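Local coordinates for protein 3,5-epimerase/4-reductase (Arabidopsis thaliana, PDB 4QQR) that epimerises dTDP-4-keto-6-deoxy-glucose at C3' and C5' and reduces the product to dTDP-beta-L-rhamnose with NADPH, at residues F15-K20 and I37-G42; F65-V70 and I109-G114; D238-S243 and F289-N294. All blocks are in the same frame, centred on the assembly; numbering follows the deposited sequence.

Contact 1 of 3, residues F15-K20 and I37-G42; sequences FLIYGK and ITYTYG
Ile37 approaches Phe15 with two methyls: CG2 stands over the centre of the ring, 4.0 Å from its centroid and 9° off the normal, while CD1 lies by CE2 near the rim. From Thr38 the backbone takes over, its carbonyl O accepting from Phe15 N at 2.8 Å. Tyr39 pairs with Phe15 as a parallel bridge, and its CG lies between the backbone N and the carbonyl carbon (chi1 76°), which carries the ring off from the neighbouring strand. Ile17 CD1 still meets it at CD2, 3.9 Å away, and the hydroxyl bonds Glu33.

Thr40 uses both its backbone polar atoms: N donates to Phe15 O and O accepts from Ile17 N, each at 2.8 Å. With 38-41 at the edge of the sheet, strand axes 30° apart and helix 23-34 in between, this is the opening beta-alpha-beta unit of a Rossmann fold. Cys32 and Leu28 of that helix pack on Ile17.

Tyr41 lies beside Ile17 on the same sheet face, CE1 next to CG2. Lys20, crossing at roughly a right angle, sets CB over the centre of the ring, 3.3 Å from the centroid, with CD and CE passing over CD2. Tyr39 CE2 approaches the opposite face, and the phenol OH bonds Gly25 O in the first turn of helix 23-34. Cut back to an alanine here, the side chain would no longer lie under Lys20 CB, and Gly25 O would probably be left without its phenol partner. At Gly42, N donates to Ile17 O at 2.9 Å and lies over one face of the Tyr18 ring, while CA sits 3.5 Å from Tyr18 CE2; the hydroxyl of that ring bonds Asp55 OD2.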
ATOM      1  N   PHE A  15      -3.017  17.091  22.609  1.00 45.54           N
ATOM      2  CA  PHE A  15      -2.449  16.196  21.600  1.00 43.08           C
ATOM      3  C   PHE A  15      -2.619  14.738  21.933  1.00 45.84           C
ATOM      4  O   PHE A  15      -2.331  14.306  23.054  1.00 48.31           O
ATOM      5  CB  PHE A  15      -0.969  16.476  21.356  1.00 41.77           C
ATOM      6  CG  PHE A  15      -0.682  17.855  20.825  1.00 40.92           C
ATOM      7  CD1 PHE A  15      -1.702  18.674  20.376  1.00 43.20           C
ATOM      8  CD2 PHE A  15       0.616  18.324  20.768  1.00 38.21           C
ATOM      9  CE1 PHE A  15      -1.434  19.937  19.884  1.00 43.66           C
ATOM     10  CE2 PHE A  15       0.891  19.585  20.276  1.00 41.44           C
ATOM     11  CZ  PHE A  15      -0.131  20.394  19.833  1.00 40.11           C
ATOM     12  N   LEU A  16      -3.097  13.980  20.947  1.00 44.54           N
ATOM     13  CA  LEU A  16      -3.077  12.531  21.028  1.00 43.85           C
ATOM     14  C   LEU A  16      -1.815  12.067  20.305  1.00 45.22           C
ATOM     15  O   LEU A  16      -1.581  12.433  19.156  1.00 44.58           O
ATOM     16  CB  LEU A  16      -4.339  11.921  20.408  1.00 42.89           C
ATOM     17  CG  LEU A  16      -4.460  10.388  20.431  1.00 48.13           C
ATOM     18  CD1 LEU A  16      -4.413   9.843  21.859  1.00 46.69           C
ATOM     19  CD2 LEU A  16      -5.736   9.916  19.714  1.00 49.19           C
ATOM     20  N   ILE A  17      -0.980  11.298  20.994  1.00 45.49           N
ATOM     21  CA  ILE A  17       0.280  10.847  20.421  1.00 45.40           C
ATOM     22  C   ILE A  17       0.339   9.324  20.376  1.00 46.53           C
ATOM     23  O   ILE A  17      -0.024   8.654  21.338  1.00 48.73           O
ATOM     24  CB  ILE A  17       1.479  11.410  21.211  1.00 45.72           C
ATOM     25  CG1 ILE A  17       1.433  12.946  21.207  1.00 43.53           C
ATOM     26  CG2 ILE A  17       2.785  10.900  20.627  1.00 44.02           C
ATOM     27  CD1 ILE A  17       2.423  13.614  22.163  1.00 45.93           C
ATOM     28  N   TYR A  18       0.779   8.777  19.249  1.00 46.69           N
ATOM     29  CA  TYR A  18       0.965   7.333  19.140  1.00 47.03           C
ATOM     30  C   TYR A  18       2.440   6.966  19.081  1.00 47.74           C
ATOM     31  O   TYR A  18       3.210   7.590  18.356  1.00 47.35           O
ATOM     32  CB  TYR A  18       0.163   6.746  17.963  1.00 46.67           C
ATOM     33  CG  TYR A  18      -1.309   6.652  18.295  1.00 47.26           C
ATOM     34  CD1 TYR A  18      -2.177   7.697  17.993  1.00 46.16           C
ATOM     35  CD2 TYR A  18      -1.822   5.547  18.967  1.00 45.50           C
ATOM     36  CE1 TYR A  18      -3.523   7.630  18.321  1.00 46.29           C
ATOM     37  CE2 TYR A  18      -3.163   5.472  19.307  1.00 51.03           C
ATOM     38  CZ  TYR A  18      -4.010   6.514  18.976  1.00 50.50           C
ATOM     39  OH  TYR A  18      -5.343   6.447  19.303  1.00 51.93           O
ATOM     40  N   GLY A  19       2.828   5.984  19.891  1.00 53.93           N
ATOM     41  CA  GLY A  19       4.209   5.540  19.983  1.00 48.57           C
ATOM     42  C   GLY A  19       5.000   6.031  21.186  1.00 55.46           C
ATOM     43  O   GLY A  19       6.088   6.581  21.008  1.00 59.80           O
ATOM     44  N   LYS A  20       4.498   5.835  22.408  1.00 58.02           N
ATOM     45  CA  LYS A  20       5.298   6.201  23.594  1.00 58.36           C
ATOM     46  C   LYS A  20       6.548   5.323  23.700  1.00 59.62           C
ATOM     47  O   LYS A  20       7.609   5.762  24.151  1.00 60.48           O
ATOM     48  CB  LYS A  20       4.480   6.163  24.898  1.00 58.43           C
ATOM     49  CG  LYS A  20       4.107   4.782  25.448  1.00 61.13           C
ATOM     50  CD  LYS A  20       3.441   4.888  26.832  1.00 55.36           C
ATOM     51  CE  LYS A  20       4.315   5.693  27.803  1.00 65.24           C
ATOM     52  NZ  LYS A  20       3.766   5.817  29.201  1.00 69.30           N
ATOM     53  N   ILE A  37       1.665  21.699  27.226  1.00 44.54           N
ATOM     54  CA  ILE A  37       0.582  21.211  26.387  1.00 47.05           C
ATOM     55  C   ILE A  37       0.020  19.887  26.910  1.00 46.24           C
ATOM     56  O   ILE A  37       0.756  18.912  27.135  1.00 45.93           O
ATOM     57  CB  ILE A  37       1.027  21.003  24.921  1.00 50.32           C
ATOM     58  CG1 ILE A  37       1.661  22.273  24.355  1.00 48.01           C
ATOM     59  CG2 ILE A  37      -0.151  20.527  24.050  1.00 42.50           C
ATOM     60  CD1 ILE A  37       2.096  22.128  22.909  1.00 44.84           C
ATOM     61  N   THR A  38      -1.292  19.850  27.082  1.00 41.24           N
ATOM     62  CA  THR A  38      -1.956  18.615  27.441  1.00 45.53           C
ATOM     63  C   THR A  38      -1.796  17.579  26.323  1.00 48.85           C
ATOM     64  O   THR A  38      -2.187  17.818  25.176  1.00 48.98           O
ATOM     65  CB  THR A  38      -3.438  18.872  27.710  1.00 45.56           C
ATOM     66  OG1 THR A  38      -3.556  19.777  28.818  1.00 42.23           O
ATOM     67  CG2 THR A  38      -4.180  17.569  28.000  1.00 41.15           C
ATOM     68  N   TYR A  39      -1.208  16.435  26.651  1.00 46.16           N
ATOM     69  CA  TYR A  39      -1.045  15.378  25.664  1.00 48.30           C
ATOM     70  C   TYR A  39      -1.387  14.042  26.285  1.00 47.90           C
ATOM     71  O   TYR A  39      -1.329  13.892  27.494  1.00 50.24           O
ATOM     72  CB  TYR A  39       0.394  15.331  25.177  1.00 47.88           C
ATOM     73  CG  TYR A  39       1.320  14.700  26.187  1.00 48.34           C
ATOM     74  CD1 TYR A  39       1.728  15.405  27.317  1.00 50.07           C
ATOM     75  CD2 TYR A  39       1.784  13.399  26.017  1.00 48.77           C
ATOM     76  CE1 TYR A  39       2.573  14.826  28.255  1.00 51.31           C
ATOM     77  CE2 TYR A  39       2.627  12.816  26.939  1.00 47.24           C
ATOM     78  CZ  TYR A  39       3.015  13.532  28.055  1.00 52.36           C
ATOM     79  OH  TYR A  39       3.855  12.959  28.975  1.00 61.52           O
ATOM     80  N   THR A  40      -1.713  13.058  25.457  1.00 49.10           N
ATOM     81  CA  THR A  40      -1.966  11.711  25.960  1.00 45.02           C
ATOM     82  C   THR A  40      -1.431  10.701  24.957  1.00 46.05           C
ATOM     83  O   THR A  40      -1.497  10.931  23.756  1.00 48.92           O
ATOM     84  CB  THR A  40      -3.470  11.487  26.226  1.00 48.18           C
ATOM     85  OG1 THR A  40      -3.938  12.463  27.167  1.00 52.35           O
ATOM     86  CG2 THR A  40      -3.742  10.089  26.771  1.00 48.68           C
ATOM     87  N   TYR A  41      -0.855   9.606  25.443  1.00 48.81           N
ATOM     88  CA  TYR A  41      -0.414   8.524  24.567  1.00 47.60           C
ATOM     89  C   TYR A  41      -1.589   7.593  24.322  1.00 50.84           C
ATOM     90  O   TYR A  41      -2.321   7.257  25.251  1.00 55.17           O
ATOM     91  CB  TYR A  41       0.755   7.742  25.183  1.00 49.18           C
ATOM     92  CG  TYR A  41       2.077   8.495  25.246  1.00 50.62           C
ATOM     93  CD1 TYR A  41       2.658   9.017  24.097  1.00 48.12           C
ATOM     94  CD2 TYR A  41       2.756   8.655  26.453  1.00 51.90           C
ATOM     95  CE1 TYR A  41       3.869   9.697  24.146  1.00 46.78           C
ATOM     96  CE2 TYR A  41       3.972   9.331  26.515  1.00 52.24           C
ATOM     97  CZ  TYR A  41       4.523   9.852  25.350  1.00 52.56           C
ATOM     98  OH  TYR A  41       5.731  10.527  25.386  1.00 48.64           O
ATOM     99  N   GLY A  42      -1.781   7.183  23.072  1.00 52.79           N
ATOM    100  CA  GLY A  42      -2.912   6.337  22.729  1.00 53.87           C
ATOM    101  C   GLY A  42      -2.771   4.900  23.190  1.00 56.95           C
ATOM    102  O   GLY A  42      -1.791   4.221  22.863  1.00 55.80           O
TER

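Contact 2 of 3, residues F65-V70 and I109-G114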
ATOM      1  N   PHE A  65      -0.781  12.798  16.670  1.00 42.69           N
ATOM      2  CA  PHE A  65       0.595  12.594  16.223  1.00 42.33           C
ATOM      3  C   PHE A  65       0.881  11.114  16.074  1.00 42.43           C
ATOM      4  O   PHE A  65       0.704  10.343  17.011  1.00 45.56           O
ATOM      5  CB  PHE A  65       1.571  13.206  17.223  1.00 39.75           C
ATOM      6  CG  PHE A  65       1.575  14.701  17.217  1.00 39.36           C
ATOM      7  CD1 PHE A  65       0.533  15.412  17.799  1.00 37.10           C
ATOM      8  CD2 PHE A  65       2.633  15.403  16.637  1.00 41.17           C
ATOM      9  CE1 PHE A  65       0.526  16.797  17.786  1.00 39.24           C
ATOM     10  CE2 PHE A  65       2.641  16.799  16.622  1.00 39.43           C
ATOM     11  CZ  PHE A  65       1.589  17.497  17.201  1.00 38.60           C
ATOM     12  N   ASN A  66       1.307  10.715  14.888  1.00 40.71           N
ATOM     13  CA  ASN A  66       1.650   9.322  14.645  1.00 42.99           C
ATOM     14  C   ASN A  66       3.170   9.093  14.630  1.00 42.13           C
ATOM     15  O   ASN A  66       3.846   9.305  13.617  1.00 42.52           O
ATOM     16  CB  ASN A  66       1.017   8.841  13.336  1.00 39.78           C
ATOM     17  CG  ASN A  66       1.546   7.482  12.900  1.00 43.53           C
ATOM     18  OD1 ASN A  66       1.869   6.633  13.733  1.00 41.39           O
ATOM     19  ND2 ASN A  66       1.642   7.276  11.591  1.00 43.10           N
ATOM     20  N   ALA A  67       3.709   8.656  15.756  1.00 41.33           N
ATOM     21  CA  ALA A  67       5.122   8.324  15.812  1.00 41.02           C
ATOM     22  C   ALA A  67       5.259   6.814  15.955  1.00 45.27           C
ATOM     23  O   ALA A  67       6.323   6.315  16.283  1.00 47.42           O
ATOM     24  CB  ALA A  67       5.786   9.041  16.957  1.00 38.38           C
ATOM     25  N   ALA A  68       4.171   6.096  15.667  1.00 45.39           N
ATOM     26  CA  ALA A  68       4.071   4.650  15.891  1.00 47.78           C
ATOM     27  C   ALA A  68       5.155   3.834  15.201  1.00 51.99           C
ATOM     28  O   ALA A  68       5.189   2.606  15.288  1.00 52.02           O
ATOM     29  CB  ALA A  68       2.690   4.131  15.498  1.00 48.68           C
ATOM     30  N   GLY A  69       6.043   4.519  14.506  1.00 56.73           N
ATOM     31  CA  GLY A  69       7.313   3.920  14.184  1.00 65.14           C
ATOM     32  C   GLY A  69       7.621   4.145  12.738  1.00 64.20           C
ATOM     33  O   GLY A  69       6.799   4.702  12.015  1.00 59.10           O
ATOM     34  N   VAL A  70       8.835   3.774  12.347  1.00 70.65           N
ATOM     35  CA  VAL A  70       9.880   3.445  13.313  1.00 67.75           C
ATOM     36  C   VAL A  70      10.802   4.645  13.284  1.00 69.60           C
ATOM     37  O   VAL A  70      10.952   5.279  12.237  1.00 71.07           O
ATOM     38  CB  VAL A  70      10.641   2.148  12.929  1.00 71.08           C
ATOM     39  CG1 VAL A  70      12.083   2.167  13.429  1.00 70.07           C
ATOM     40  CG2 VAL A  70       9.902   0.922  13.456  1.00 74.29           C
ATOM     41  N   ILE A 109      -0.288  14.482  12.306  1.00 43.85           N
ATOM     42  CA  ILE A 109       1.124  14.642  11.999  1.00 39.91           C
ATOM     43  C   ILE A 109       1.742  13.265  11.890  1.00 41.19           C
ATOM     44  O   ILE A 109       1.911  12.570  12.893  1.00 41.00           O
ATOM     45  CB  ILE A 109       1.835  15.418  13.092  1.00 34.87           C
ATOM     46  CG1 ILE A 109       1.178  16.795  13.265  1.00 37.51           C
ATOM     47  CG2 ILE A 109       3.311  15.534  12.766  1.00 36.38           C
ATOM     48  CD1 ILE A 109       1.291  17.721  12.040  1.00 35.79           C
ATOM     49  N   ASN A 110       2.065  12.866  10.667  1.00 41.44           N
ATOM     50  CA  ASN A 110       2.644  11.551  10.409  1.00 41.34           C
ATOM     51  C   ASN A 110       4.173  11.615  10.171  1.00 40.95           C
ATOM     52  O   ASN A 110       4.639  12.077   9.130  1.00 41.87           O
ATOM     53  CB  ASN A 110       1.887  10.898   9.244  1.00 40.31           C
ATOM     54  CG  ASN A 110       2.437   9.543   8.860  1.00 42.08           C
ATOM     55  OD1 ASN A 110       2.448   8.615   9.662  1.00 45.06           O
ATOM     56  ND2 ASN A 110       2.848   9.408   7.602  1.00 44.73           N
ATOM     57  N   TYR A 111       4.935  11.182  11.169  1.00 37.34           N
ATOM     58  CA  TYR A 111       6.377  11.044  11.070  1.00 31.92           C
ATOM     59  C   TYR A 111       6.718   9.861  10.178  1.00 39.06           C
ATOM     60  O   TYR A 111       6.243   8.752  10.386  1.00 42.18           O
ATOM     61  CB  TYR A 111       6.971  10.866  12.470  1.00 32.68           C
ATOM     62  CG  TYR A 111       6.744  12.086  13.331  1.00 37.88           C
ATOM     63  CD1 TYR A 111       7.558  13.215  13.211  1.00 35.24           C
ATOM     64  CD2 TYR A 111       5.676  12.146  14.211  1.00 37.64           C
ATOM     65  CE1 TYR A 111       7.334  14.335  13.969  1.00 35.89           C
ATOM     66  CE2 TYR A 111       5.444  13.270  14.972  1.00 37.04           C
ATOM     67  CZ  TYR A 111       6.274  14.357  14.851  1.00 39.47           C
ATOM     68  OH  TYR A 111       6.039  15.469  15.622  1.00 41.06           O
ATOM     69  N   ALA A 112       7.532  10.100   9.160  1.00 43.13           N
ATOM     70  CA  ALA A 112       7.803   9.076   8.157  1.00 44.75           C
ATOM     71  C   ALA A 112       9.230   9.244   7.667  1.00 43.21           C
ATOM     72  O   ALA A 112      10.033   9.882   8.340  1.00 39.52           O
ATOM     73  CB  ALA A 112       6.798   9.160   6.996  1.00 39.78           C
ATOM     74  N   THR A 113       9.532   8.706   6.488  1.00 44.18           N
ATOM     75  CA  THR A 113      10.921   8.557   6.063  1.00 43.51           C
ATOM     76  C   THR A 113      11.275   9.238   4.745  1.00 44.08           C
ATOM     77  O   THR A 113      10.467   9.291   3.816  1.00 41.10           O
ATOM     78  CB  THR A 113      11.301   7.071   5.946  1.00 44.38           C
ATOM     79  OG1 THR A 113      12.699   6.966   5.651  1.00 47.37           O
ATOM     80  CG2 THR A 113      10.474   6.378   4.849  1.00 39.34           C
ATOM     81  N   GLY A 114      12.502   9.743   4.669  1.00 40.08           N
ATOM     82  CA  GLY A 114      12.984  10.325   3.436  1.00 38.74           C
ATOM     83  C   GLY A 114      13.907   9.354   2.745  1.00 40.38           C
ATOM     84  O   GLY A 114      14.381   9.601   1.633  1.00 38.99           O
TER
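Phe65 pairs with Ile109 and Asn66 with Asn110 as parallel bridges, and the backbone bonds Asn66 N to Ile109 O (2.8 Å, 168°) and Tyr111 N to Asn66 O (3.3 Å) hold them in register. These are two central neighbours of the Rossmann sheet, strands 63-66 and 107-113. Where 63-66 ends, the chain turns into a loop whose Gly69 and Val70, joined by a cis peptide, belong by similarity to the NADPH site, as does Tyr111.

On one face, Phe65 and Ile109 run side by side. The isoleucine offers CG1 to a face of the ring, 4.0 Å from the centroid and displaced toward the rim, and its CB comes close to CD2. Helix 200-212 covers this layer through Ala211, which touches both residues.

The two asparagines project from the other face, toward Thr94 of helix 80-103, their amides turned only 17° from coplanar. CG is anti to the backbone N in both (chi1 169° in Asn66), which lays the amides alongside each other and brings Asn66 ND2 to Asn110 OD1; that bond is modelled implausibly short, so its length is doubtful. The other end of the Asn66 amide closes an Asx turn, OD1 accepting from Ala68 N at 3.1 Å, with the donor above the carbonyl plane.

Tyr111 turns its ring edge to the Asn66 carbonyl, while Ala67 CB nears CD2 at 4.1 Å. The Tyr111 hydroxyl bonds Ser207 OG and, at the rim of the phenylalanine, Tyr111 OH lies 3.6 Å from Phe65 CD2.

Contact 3 of 3, residues D238-S243 and F289-N294; sequences DYIDPS and FVFEPN
The Tyr239 ring takes Phe291 CB over one face, 3.9 Å from the centroid and 20° off the normal, displaced toward the rim, and a water lies in plane at its edge. The Phe291 ring is met at its own edge by Ile240 CG2, which is 4.3 Å from CD1. The two rings meet obliquely, centroids 5.7 Å apart and planes at 32°. The contact is helix-end packing, joining the C-terminal end of helix 229-239 to the C-terminal part of helix 282-291, about 23 Å from the centre of the chain (centre to centre).

With Tyr239 CG anti to the carbonyl carbon (chi1 -77°), the side chain crosses that of Phe291 at about a right angle, and Tyr239 CG comes 3.7 Å from Phe291 CB. Phe291 is buried, its side chain also packing on Leu286 of its own helix and on Ile181 of helix 180-186.

No direct hydrogen bond crosses between the segments. After Phe291 the chain is kept curled by Asn294 N donating to Phe291 O at 3.0 Å, and the Asn294 amide nitrogen bonds Ser172 O.

Glu292, an exposed residue, runs alongside the tyrosine, CG 4.0 Å from Tyr239 CE2. Its chain is extended beyond CG, which carries the carboxylate out to where one water bridges it to the phenol: the water is 2.7 Å from both Tyr239 OH and Glu292 OE2, and donates to the carboxylate oxygen.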
ATOM      1  N   ASP A 238      36.496  16.594  17.879  1.00 51.43           N
ATOM      2  CA  ASP A 238      36.975  17.855  18.445  1.00 53.10           C
ATOM      3  C   ASP A 238      36.092  18.319  19.576  1.00 54.68           C
ATOM      4  O   ASP A 238      36.489  19.160  20.388  1.00 54.79           O
ATOM      5  CB  ASP A 238      37.075  18.971  17.394  1.00 52.81           C
ATOM      6  CG  ASP A 238      37.896  18.579  16.188  1.00 48.17           C
ATOM      7  OD1 ASP A 238      38.813  17.740  16.325  1.00 46.94           O
ATOM      8  OD2 ASP A 238      37.596  19.112  15.099  1.00 47.35           O
ATOM      9  N   TYR A 239      34.883  17.785  19.629  1.00 55.24           N
ATOM     10  CA  TYR A 239      33.969  18.218  20.671  1.00 58.32           C
ATOM     11  C   TYR A 239      33.903  17.253  21.844  1.00 60.97           C
ATOM     12  O   TYR A 239      33.924  17.680  22.999  1.00 67.83           O
ATOM     13  CB  TYR A 239      32.574  18.507  20.115  1.00 55.45           C
ATOM     14  CG  TYR A 239      32.472  19.826  19.375  1.00 55.98           C
ATOM     15  CD1 TYR A 239      32.769  19.907  18.022  1.00 54.68           C
ATOM     16  CD2 TYR A 239      32.075  20.988  20.030  1.00 53.52           C
ATOM     17  CE1 TYR A 239      32.674  21.109  17.341  1.00 54.47           C
ATOM     18  CE2 TYR A 239      31.973  22.194  19.352  1.00 52.74           C
ATOM     19  CZ  TYR A 239      32.276  22.246  18.008  1.00 51.14           C
ATOM     20  OH  TYR A 239      32.185  23.429  17.316  1.00 48.39           O
ATOM     21  N   ILE A 240      33.836  15.957  21.571  1.00 56.69           N
ATOM     22  CA  ILE A 240      33.612  15.042  22.676  1.00 62.05           C
ATOM     23  C   ILE A 240      34.831  14.167  23.022  1.00 64.14           C
ATOM     24  O   ILE A 240      35.177  14.020  24.193  1.00 60.56           O
ATOM     25  CB  ILE A 240      32.265  14.236  22.526  1.00 63.65           C
ATOM     26  CG1 ILE A 240      32.519  12.778  22.150  1.00 63.73           C
ATOM     27  CG2 ILE A 240      31.291  14.934  21.563  1.00 57.36           C
ATOM     28  CD1 ILE A 240      32.521  11.802  23.347  1.00 66.60           C
ATOM     29  N   ASP A 241      35.496  13.604  22.022  1.00 63.68           N
ATOM     30  CA  ASP A 241      36.651  12.770  22.311  1.00 62.36           C
ATOM     31  C   ASP A 241      37.774  13.012  21.305  1.00 61.02           C
ATOM     32  O   ASP A 241      37.747  12.465  20.201  1.00 59.65           O
ATOM     33  CB  ASP A 241      36.245  11.292  22.337  1.00 64.33           C
ATOM     34  CG  ASP A 241      37.373  10.383  22.798  1.00 66.68           C
ATOM     35  OD1 ASP A 241      38.002  10.691  23.840  1.00 68.38           O
ATOM     36  OD2 ASP A 241      37.640   9.370  22.111  1.00 64.53           O
ATOM     37  N   PRO A 242      38.760  13.851  21.688  1.00 62.83           N
ATOM     38  CA  PRO A 242      39.907  14.202  20.832  1.00 60.73           C
ATOM     39  C   PRO A 242      40.762  12.988  20.477  1.00 63.29           C
ATOM     40  O   PRO A 242      41.483  12.997  19.466  1.00 63.99           O
ATOM     41  CB  PRO A 242      40.691  15.198  21.690  1.00 55.76           C
ATOM     42  CG  PRO A 242      39.661  15.797  22.601  1.00 57.01           C
ATOM     43  CD  PRO A 242      38.743  14.650  22.929  1.00 61.81           C
ATOM     44  N   SER A 243      40.644  11.944  21.294  1.00 62.71           N
ATOM     45  CA  SER A 243      41.394  10.712  21.115  1.00 61.44           C
ATOM     46  C   SER A 243      40.688   9.737  20.184  1.00 62.24           C
ATOM     47  O   SER A 243      41.119   8.591  20.057  1.00 60.51           O
ATOM     48  CB  SER A 243      41.622  10.058  22.471  1.00 61.20           C
ATOM     49  OG  SER A 243      41.851  11.055  23.448  1.00 65.84           O
ATOM     50  N   PHE A 289      22.979  22.463  18.598  1.00 45.45           N
ATOM     51  CA  PHE A 289      22.027  21.630  19.328  1.00 46.83           C
ATOM     52  C   PHE A 289      22.641  20.365  19.865  1.00 48.32           C
ATOM     53  O   PHE A 289      22.148  19.801  20.849  1.00 51.03           O
ATOM     54  CB  PHE A 289      20.832  21.254  18.451  1.00 44.51           C
ATOM     55  CG  PHE A 289      19.925  22.400  18.142  1.00 45.58           C
ATOM     56  CD1 PHE A 289      18.933  22.770  19.041  1.00 43.79           C
ATOM     57  CD2 PHE A 289      20.064  23.109  16.959  1.00 42.13           C
ATOM     58  CE1 PHE A 289      18.096  23.824  18.757  1.00 45.75           C
ATOM     59  CE2 PHE A 289      19.229  24.163  16.668  1.00 44.75           C
ATOM     60  CZ  PHE A 289      18.244  24.525  17.559  1.00 45.90           C
ATOM     61  N   VAL A 290      23.703  19.903  19.213  1.00 47.22           N
ATOM     62  CA  VAL A 290      24.237  18.587  19.542  1.00 49.76           C
ATOM     63  C   VAL A 290      25.606  18.651  20.206  1.00 50.19           C
ATOM     64  O   VAL A 290      25.765  18.189  21.333  1.00 52.83           O
ATOM     65  CB  VAL A 290      24.245  17.646  18.315  1.00 46.21           C
ATOM     66  CG1 VAL A 290      24.816  16.294  18.691  1.00 44.58           C
ATOM     67  CG2 VAL A 290      22.827  17.496  17.769  1.00 46.70           C
ATOM     68  N   PHE A 291      26.576  19.251  19.524  1.00 50.84           N
ATOM     69  CA  PHE A 291      27.969  19.213  19.972  1.00 51.65           C
ATOM     70  C   PHE A 291      28.375  20.228  21.065  1.00 55.86           C
ATOM     71  O   PHE A 291      29.028  19.850  22.039  1.00 58.39           O
ATOM     72  CB  PHE A 291      28.904  19.298  18.767  1.00 52.30           C
ATOM     73  CG  PHE A 291      28.829  18.097  17.859  1.00 53.82           C
ATOM     74  CD1 PHE A 291      29.249  16.851  18.304  1.00 50.75           C
ATOM     75  CD2 PHE A 291      28.350  18.212  16.560  1.00 50.97           C
ATOM     76  CE1 PHE A 291      29.188  15.744  17.468  1.00 50.41           C
ATOM     77  CE2 PHE A 291      28.292  17.102  15.723  1.00 50.16           C
ATOM     78  CZ  PHE A 291      28.706  15.868  16.183  1.00 46.95           C
ATOM     79  N   GLU A 292      28.007  21.499  20.908  1.00 54.51           N
ATOM     80  CA  GLU A 292      28.330  22.511  21.926  1.00 57.67           C
ATOM     81  C   GLU A 292      27.756  22.254  23.334  1.00 60.53           C
ATOM     82  O   GLU A 292      28.455  22.471  24.324  1.00 62.64           O
ATOM     83  CB  GLU A 292      27.984  23.929  21.460  1.00 51.77           C
ATOM     84  CG  GLU A 292      29.061  24.572  20.617  1.00 59.16           C
ATOM     85  CD  GLU A 292      28.671  25.964  20.148  1.00 67.13           C
ATOM     86  OE1 GLU A 292      27.540  26.388  20.476  1.00 67.38           O
ATOM     87  OE2 GLU A 292      29.481  26.629  19.452  1.00 68.22           O
ATOM     88  N   PRO A 293      26.489  21.798  23.440  1.00 57.46           N
ATOM     89  CA  PRO A 293      26.029  21.500  24.804  1.00 60.05           C
ATOM     90  C   PRO A 293      26.429  20.089  25.250  1.00 59.93           C
ATOM     91  O   PRO A 293      25.796  19.497  26.123  1.00 58.01           O
ATOM     92  CB  PRO A 293      24.505  21.620  24.696  1.00 55.60           C
ATOM     93  CG  PRO A 293      24.207  21.228  23.277  1.00 57.40           C
ATOM     94  CD  PRO A 293      25.402  21.674  22.449  1.00 55.52           C
ATOM     95  N   ASN A 294      27.481  19.558  24.642  1.00 57.94           N
ATOM     96  CA  ASN A 294      28.037  18.286  25.060  1.00 56.50           C
ATOM     97  C   ASN A 294      29.572  18.312  25.211  1.00 64.96           C
ATOM     98  O   ASN A 294      30.204  17.257  25.265  1.00 69.82           O
ATOM     99  CB  ASN A 294      27.595  17.179  24.098  1.00 54.34           C
ATOM    100  CG  ASN A 294      26.319  16.493  24.548  1.00 61.36           C
ATOM    101  OD1 ASN A 294      25.721  16.869  25.555  1.00 68.14           O
ATOM    102  ND2 ASN A 294      25.895  15.482  23.805  1.00 56.61           N
TER
HETATM  103  O   HOH W   1      31.877  25.840  18.407  1.00 43.62           O

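In the fold
Contacts 1 and 2 share one sheet, in which strands 14-18 and 63-66 are neighbours; their centres are 13 Å apart. Probable hydrogen bonds run from Phe65 N to Leu16 O (2.6 Å) and from Tyr18 N to Phe65 O (2.7 Å), and Phe15 CD2 packs on Phe65 CE1. Contact 2 holds Gly69, Val70 and Tyr111 of the NADPH site inferred by similarity; a sulfate, probably from the crystallisation liquor, sits about 5 Å from Gly69. In contact 1 the Ile17 side chain is about 7 Å from that of Tyr111. Contact 3 stands apart, its nearest atoms about 17 Å from contact 1 and about 15 Å from contact 2, although the Asn294 side chain is about 11 Å from that of Trp23, another residue of the inferred site.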